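Local coordinates for aminofutalosine deaminase (Helicobacter pylori, PDB 7LKK), which catalyses the hydrolytic deamination of aminofutalosine in the menaquinone pathway and probably also converts adenosine to inosine at a metal centre, at residues A[293-298]-A[369-374]; A[160-165]-A[247-252]. All blocks are in the same frame, centred on the assembly; numbering follows the deposited sequence.

How the interactions relate
From the N terminus, the chain first reaches 160-165, just after strand 152-159, and runs through 81 residues rich in helix before 247-252 returns to it; interaction 2 closes that loop. Only then does 293-298 begin, and interaction 1 closes a second loop of 70 residues when 369-374 comes back to strand 294-298. The two are in series: neither nests within nor crosses the other. Their centres are 30 Å apart, with about 17 Å between nearest atoms. Interaction 2 joins two loops on the inhibitor side of the barrel, whereas interaction 1 ties a barrel strand to the end of helix 366-371.

Interaction 1 (A[293-298]-A[369-374]); sequences NAFLIT and AKALAL
Ala-371 lies over one face of the Phe-295 ring, its CA 3.6 Å from the ring centroid and 14° off the normal, a close CH-pi contact. The ring reaches this place because Phe-295 carries CG anti to its carbonyl carbon, beside the backbone N (chi1 -67°). Ala-371 CB settles nearer the root of the side chain, 3.7 Å from Phe-295 CG. Further along the ring, Phe-295 CZ comes within 3.4 Å of Lys-370 O, which approaches obliquely. The methyl of Ala-371 also meets the next residue on the same face of the strand, but more loosely: Ile-297 CD1 is 4.3 Å from Ala-371 CB.

Lys-370 forms the slacker border. Its CB sits 3.8 Å from Phe-295 CE1, and bends at chi2 and chi3 then carry the chain away from the strand, to an amine that lies near that of Lys-383, where like charges would probably disfavour a closer approach. The helix ends immediately afterwards in a Schellman motif, Leu-374 N bonding to Ala-369 O at 3.0 Å and Ala-373 taking positive phi. His-270 braces both sides, its ring meeting that of Phe-295 while its NE2 bonds to Ala-371 O. Leu-372 continues the packing onto Ile-76, Ala-78 and Leu-272, while Ile-297 touches the iron ligand His-79. A short helix thus packs its last turn against the barrel strands, in the TIM-barrel fold of the metallo-dependent hydrolases.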
loop_
_atom_site.group_PDB
_atom_site.type_symbol
_atom_site.label_atom_id
_atom_site.label_comp_id
_atom_site.label_asym_id
_atom_site.label_seq_id
_atom_site.Cartn_x
_atom_site.Cartn_y
_atom_site.Cartn_z
ATOM N N ASN A 293 -1.921 -8.355 31.003
ATOM C CA ASN A 293 -1.668 -7.081 30.341
ATOM C C ASN A 293 -0.896 -7.279 29.040
ATOM O O ASN A 293 0.196 -6.727 28.865
ATOM C CB ASN A 293 -0.917 -6.133 31.278
ATOM C CG ASN A 293 -1.831 -5.491 32.309
ATOM O OD1 ASN A 293 -2.710 -4.700 31.969
ATOM N ND2 ASN A 293 -1.632 -5.837 33.576
ATOM N N ALA A 294 -1.454 -8.066 28.126
ATOM C CA ALA A 294 -0.848 -8.305 26.826
ATOM C C ALA A 294 -1.259 -7.231 25.824
ATOM O O ALA A 294 -2.339 -6.643 25.919
ATOM C CB ALA A 294 -1.241 -9.683 26.298
ATOM N N PHE A 295 -0.386 -6.994 24.847
ATOM C CA PHE A 295 -0.617 -5.986 23.814
ATOM C C PHE A 295 -0.197 -6.562 22.468
ATOM O O PHE A 295 0.997 -6.752 22.217
ATOM C CB PHE A 295 0.151 -4.700 24.120
ATOM C CG PHE A 295 -0.349 -3.974 25.335
ATOM C CD1 PHE A 295 -1.379 -3.054 25.233
ATOM C CD2 PHE A 295 0.206 -4.217 26.582
ATOM C CE1 PHE A 295 -1.842 -2.384 26.352
ATOM C CE2 PHE A 295 -0.256 -3.555 27.704
ATOM C CZ PHE A 295 -1.279 -2.635 27.588
ATOM N N LEU A 296 -1.171 -6.829 21.602
ATOM C CA LEU A 296 -0.881 -7.349 20.273
ATOM C C LEU A 296 -0.383 -6.230 19.367
ATOM O O LEU A 296 -1.012 -5.172 19.268
ATOM C CB LEU A 296 -2.123 -8.000 19.669
ATOM C CG LEU A 296 -2.688 -9.218 20.401
ATOM C CD1 LEU A 296 -3.722 -9.917 19.536
ATOM C CD2 LEU A 296 -1.576 -10.180 20.794
ATOM N N ILE A 297 0.748 -6.467 18.709
ATOM C CA ILE A 297 1.327 -5.531 17.751
ATOM C C ILE A 297 1.268 -6.177 16.375
ATOM O O ILE A 297 1.664 -7.337 16.210
ATOM C CB ILE A 297 2.773 -5.158 18.122
ATOM C CG1 ILE A 297 2.894 -4.866 19.622
ATOM C CG2 ILE A 297 3.243 -3.972 17.289
ATOM C CD1 ILE A 297 2.141 -3.637 20.081
ATOM N N THR A 298 0.772 -5.435 15.391
ATOM C CA THR A 298 0.633 -5.947 14.036
ATOM C C THR A 298 1.474 -5.122 13.070
ATOM O O THR A 298 1.530 -3.892 13.169
ATOM C CB THR A 298 -0.842 -5.971 13.602
ATOM O OG1 THR A 298 -0.962 -6.642 12.342
ATOM C CG2 THR A 298 -1.421 -4.560 13.499
ATOM N N ALA A 369 0.338 3.791 22.821
ATOM C CA ALA A 369 0.701 4.447 24.072
ATOM C C ALA A 369 0.465 3.526 25.262
ATOM O O ALA A 369 1.293 3.459 26.177
ATOM C CB ALA A 369 -0.090 5.745 24.236
ATOM N N LYS A 370 -0.664 2.812 25.266
ATOM C CA LYS A 370 -0.935 1.861 26.339
ATOM C C LYS A 370 0.062 0.710 26.326
ATOM O O LYS A 370 0.489 0.238 27.385
ATOM C CB LYS A 370 -2.362 1.331 26.219
ATOM C CG LYS A 370 -3.435 2.293 26.714
ATOM C CD LYS A 370 -3.034 2.974 28.016
ATOM C CE LYS A 370 -2.819 4.470 27.826
ATOM N NZ LYS A 370 -3.090 5.231 29.078
ATOM N N ALA A 371 0.448 0.250 25.135
ATOM C CA ALA A 371 1.410 -0.841 25.049
ATOM C C ALA A 371 2.763 -0.436 25.625
ATOM O O ALA A 371 3.422 -1.235 26.297
ATOM C CB ALA A 371 1.559 -1.298 23.597
ATOM N N LEU A 372 3.195 0.792 25.372
ATOM C CA LEU A 372 4.486 1.264 25.845
ATOM C C LEU A 372 4.411 1.931 27.220
ATOM O O LEU A 372 5.419 2.465 27.689
ATOM C CB LEU A 372 5.097 2.226 24.813
ATOM C CG LEU A 372 5.983 1.611 23.707
ATOM C CD1 LEU A 372 5.398 0.339 23.090
ATOM C CD2 LEU A 372 6.316 2.620 22.620
ATOM N N ALA A 373 3.236 1.949 27.862
ATOM C CA ALA A 373 3.059 2.577 29.181
ATOM C C ALA A 373 3.539 4.029 29.154
ATOM O O ALA A 373 4.273 4.494 30.038
ATOM C CB ALA A 373 3.766 1.789 30.284
ATOM N N LEU A 374 3.112 4.738 28.117
ATOM C CA LEU A 374 3.444 6.127 27.830
ATOM C C LEU A 374 2.238 7.002 28.142
ATOM O O LEU A 374 1.105 6.564 27.944
ATOM C CB LEU A 374 3.770 6.213 26.314
ATOM C CG LEU A 374 5.204 6.152 25.768
ATOM C CD1 LEU A 374 6.022 7.432 25.770
ATOM C CD2 LEU A 374 5.900 5.153 26.771
#

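Interaction 2 (A[160-165]-A[247-252]); sequences LGSSYS and LKESNF
Ser-162 holds OG between its backbone N and carbonyl carbon (chi1 37°), while Glu-249, with CG anti to its own carbonyl carbon, stretches out beyond CG (chi2 173°); together these torsions bring the hydroxyl up to one carboxylate oxygen. Ser-162 OG donates to Glu-249 OE1 over a short 2.5 Å, meeting that oxygen on its syn side, 16° out of the carboxylate plane.

Two waters extend the grip from the serine side chain to its backbone. Water 1 accepts from Ser-162 N at 2.8 Å and donates to Glu-249 OE2 at 2.6 Å. Water 2 donates both to Ser-162 O, 2.7 Å away, and to Glu-249 OE1 at 2.8 Å. The carboxylate therefore receives three bonds, two at OE1 and one at OE2, and it reads out one serine through its hydroxyl, its N-H and its carbonyl. With both oxygens engaged, rotation of the carboxylate is restrained.

Leu-247 adds a methyl-to-oxygen contact: its CD1 comes up beside the hydroxyl, 3.2 Å from Ser-162 OG. Ser-163, more exposed, lies alongside the same carboxylate, its OG 3.6 Å from Glu-249 OE2. Tyr-243, in helix 242-247, touches the Ser-162 side chain and bonds to the backbone of Glu-249. At the other end of 160-165, Leu-160 touches the bound methylthio-coformycin, and Ser-165 caps helix 166-180 through Lys-168 N. The bridge thus joins a loop that borders the inhibitor pocket to the turn following helix 242-247. Since Glu-249 acts purely as acceptor in all three bonds, the pattern is consistent with an ionised carboxylate, its negative charge probably stabilised by one hydroxyl and two waters.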
loop_
_atom_site.group_PDB
_atom_site.type_symbol
_atom_site.label_atom_id
_atom_site.label_comp_id
_atom_site.label_asym_id
_atom_site.label_seq_id
_atom_site.Cartn_x
_atom_site.Cartn_y
_atom_site.Cartn_z
ATOM N N LEU A 160 18.825 -13.037 22.284
ATOM C CA LEU A 160 18.887 -14.148 21.344
ATOM C C LEU A 160 19.754 -15.248 21.941
ATOM O O LEU A 160 20.814 -14.966 22.506
ATOM C CB LEU A 160 19.475 -13.711 19.990
ATOM C CG LEU A 160 18.626 -12.988 18.939
ATOM C CD1 LEU A 160 17.652 -13.960 18.295
ATOM C CD2 LEU A 160 17.899 -11.777 19.498
ATOM N N GLY A 161 19.308 -16.497 21.821
ATOM C CA GLY A 161 20.111 -17.604 22.313
ATOM C C GLY A 161 19.356 -18.899 22.531
ATOM O O GLY A 161 18.546 -19.005 23.457
ATOM N N SER A 162 19.624 -19.902 21.696
ATOM C CA SER A 162 18.918 -21.176 21.749
ATOM C C SER A 162 19.659 -22.243 22.545
ATOM O O SER A 162 19.167 -23.370 22.651
ATOM C CB SER A 162 18.651 -21.686 20.330
ATOM O OG SER A 162 19.739 -21.387 19.475
ATOM N N SER A 163 20.820 -21.922 23.107
ATOM C CA SER A 163 21.579 -22.854 23.930
ATOM C C SER A 163 21.976 -22.152 25.219
ATOM O O SER A 163 22.582 -21.076 25.181
ATOM C CB SER A 163 22.817 -23.371 23.188
ATOM O OG SER A 163 23.844 -22.397 23.162
ATOM N N TYR A 164 21.628 -22.760 26.352
ATOM C CA TYR A 164 21.818 -22.110 27.644
ATOM C C TYR A 164 23.295 -21.858 27.926
ATOM O O TYR A 164 24.137 -22.744 27.755
ATOM C CB TYR A 164 21.211 -22.959 28.759
ATOM C CG TYR A 164 21.283 -22.301 30.120
ATOM C CD1 TYR A 164 22.378 -22.494 30.952
ATOM C CD2 TYR A 164 20.258 -21.480 30.567
ATOM C CE1 TYR A 164 22.448 -21.889 32.190
ATOM C CE2 TYR A 164 20.320 -20.872 31.805
ATOM C CZ TYR A 164 21.416 -21.080 32.613
ATOM O OH TYR A 164 21.484 -20.476 33.847
ATOM N N SER A 165 23.602 -20.641 28.368
ATOM C CA SER A 165 24.958 -20.268 28.755
ATOM C C SER A 165 24.868 -19.213 29.846
ATOM O O SER A 165 24.343 -18.121 29.605
ATOM C CB SER A 165 25.751 -19.742 27.555
ATOM O OG SER A 165 26.827 -18.922 27.973
ATOM N N LEU A 247 23.096 -22.330 13.299
ATOM C CA LEU A 247 23.664 -22.006 14.597
ATOM C C LEU A 247 24.734 -22.982 15.064
ATOM O O LEU A 247 25.372 -22.721 16.091
ATOM C CB LEU A 247 22.553 -21.931 15.655
ATOM C CG LEU A 247 21.393 -21.002 15.292
ATOM C CD1 LEU A 247 20.304 -21.048 16.353
ATOM C CD2 LEU A 247 21.892 -19.579 15.092
ATOM N N LYS A 248 24.952 -24.082 14.341
ATOM C CA LYS A 248 25.894 -25.125 14.751
ATOM C C LYS A 248 25.563 -25.634 16.154
ATOM O O LYS A 248 26.436 -25.782 17.012
ATOM C CB LYS A 248 27.341 -24.627 14.670
ATOM N N GLU A 249 24.278 -25.887 16.385
ATOM C CA GLU A 249 23.778 -26.393 17.654
ATOM C C GLU A 249 23.071 -27.722 17.424
ATOM O O GLU A 249 22.340 -27.885 16.442
ATOM C CB GLU A 249 22.818 -25.393 18.319
ATOM C CG GLU A 249 23.487 -24.118 18.820
ATOM C CD GLU A 249 22.490 -23.079 19.313
ATOM O OE1 GLU A 249 21.274 -23.366 19.317
ATOM O OE2 GLU A 249 22.924 -21.973 19.700
ATOM N N SER A 250 23.294 -28.673 18.332
ATOM C CA SER A 250 22.688 -30.001 18.226
ATOM C C SER A 250 21.343 -29.987 18.948
ATOM O O SER A 250 21.190 -30.477 20.069
ATOM C CB SER A 250 23.623 -31.063 18.788
ATOM O OG SER A 250 24.883 -31.028 18.137
ATOM N N ASN A 251 20.346 -29.411 18.277
ATOM C CA ASN A 251 18.980 -29.372 18.783
ATOM C C ASN A 251 18.020 -29.702 17.651
ATOM O O ASN A 251 18.041 -29.046 16.605
ATOM C CB ASN A 251 18.645 -28.004 19.388
ATOM C CG ASN A 251 17.230 -27.939 19.921
ATOM O OD1 ASN A 251 16.854 -28.705 20.807
ATOM N ND2 ASN A 251 16.436 -27.021 19.384
ATOM N N PHE A 252 17.169 -30.707 17.871
ATOM C CA PHE A 252 16.266 -31.209 16.843
ATOM C C PHE A 252 14.808 -31.197 17.296
ATOM O O PHE A 252 13.926 -31.577 16.518
ATOM C CB PHE A 252 16.703 -32.630 16.422
ATOM C CG PHE A 252 15.713 -33.361 15.552
ATOM C CD1 PHE A 252 15.100 -34.516 16.010
ATOM C CD2 PHE A 252 15.395 -32.896 14.285
ATOM C CE1 PHE A 252 14.189 -35.195 15.224
ATOM C CE2 PHE A 252 14.480 -33.571 13.494
ATOM C CZ PHE A 252 13.878 -34.723 13.965
HETATM O O HOH W 1 21.919 -19.610 20.127
HETATM O O HOH W 2 20.067 -25.227 20.954
#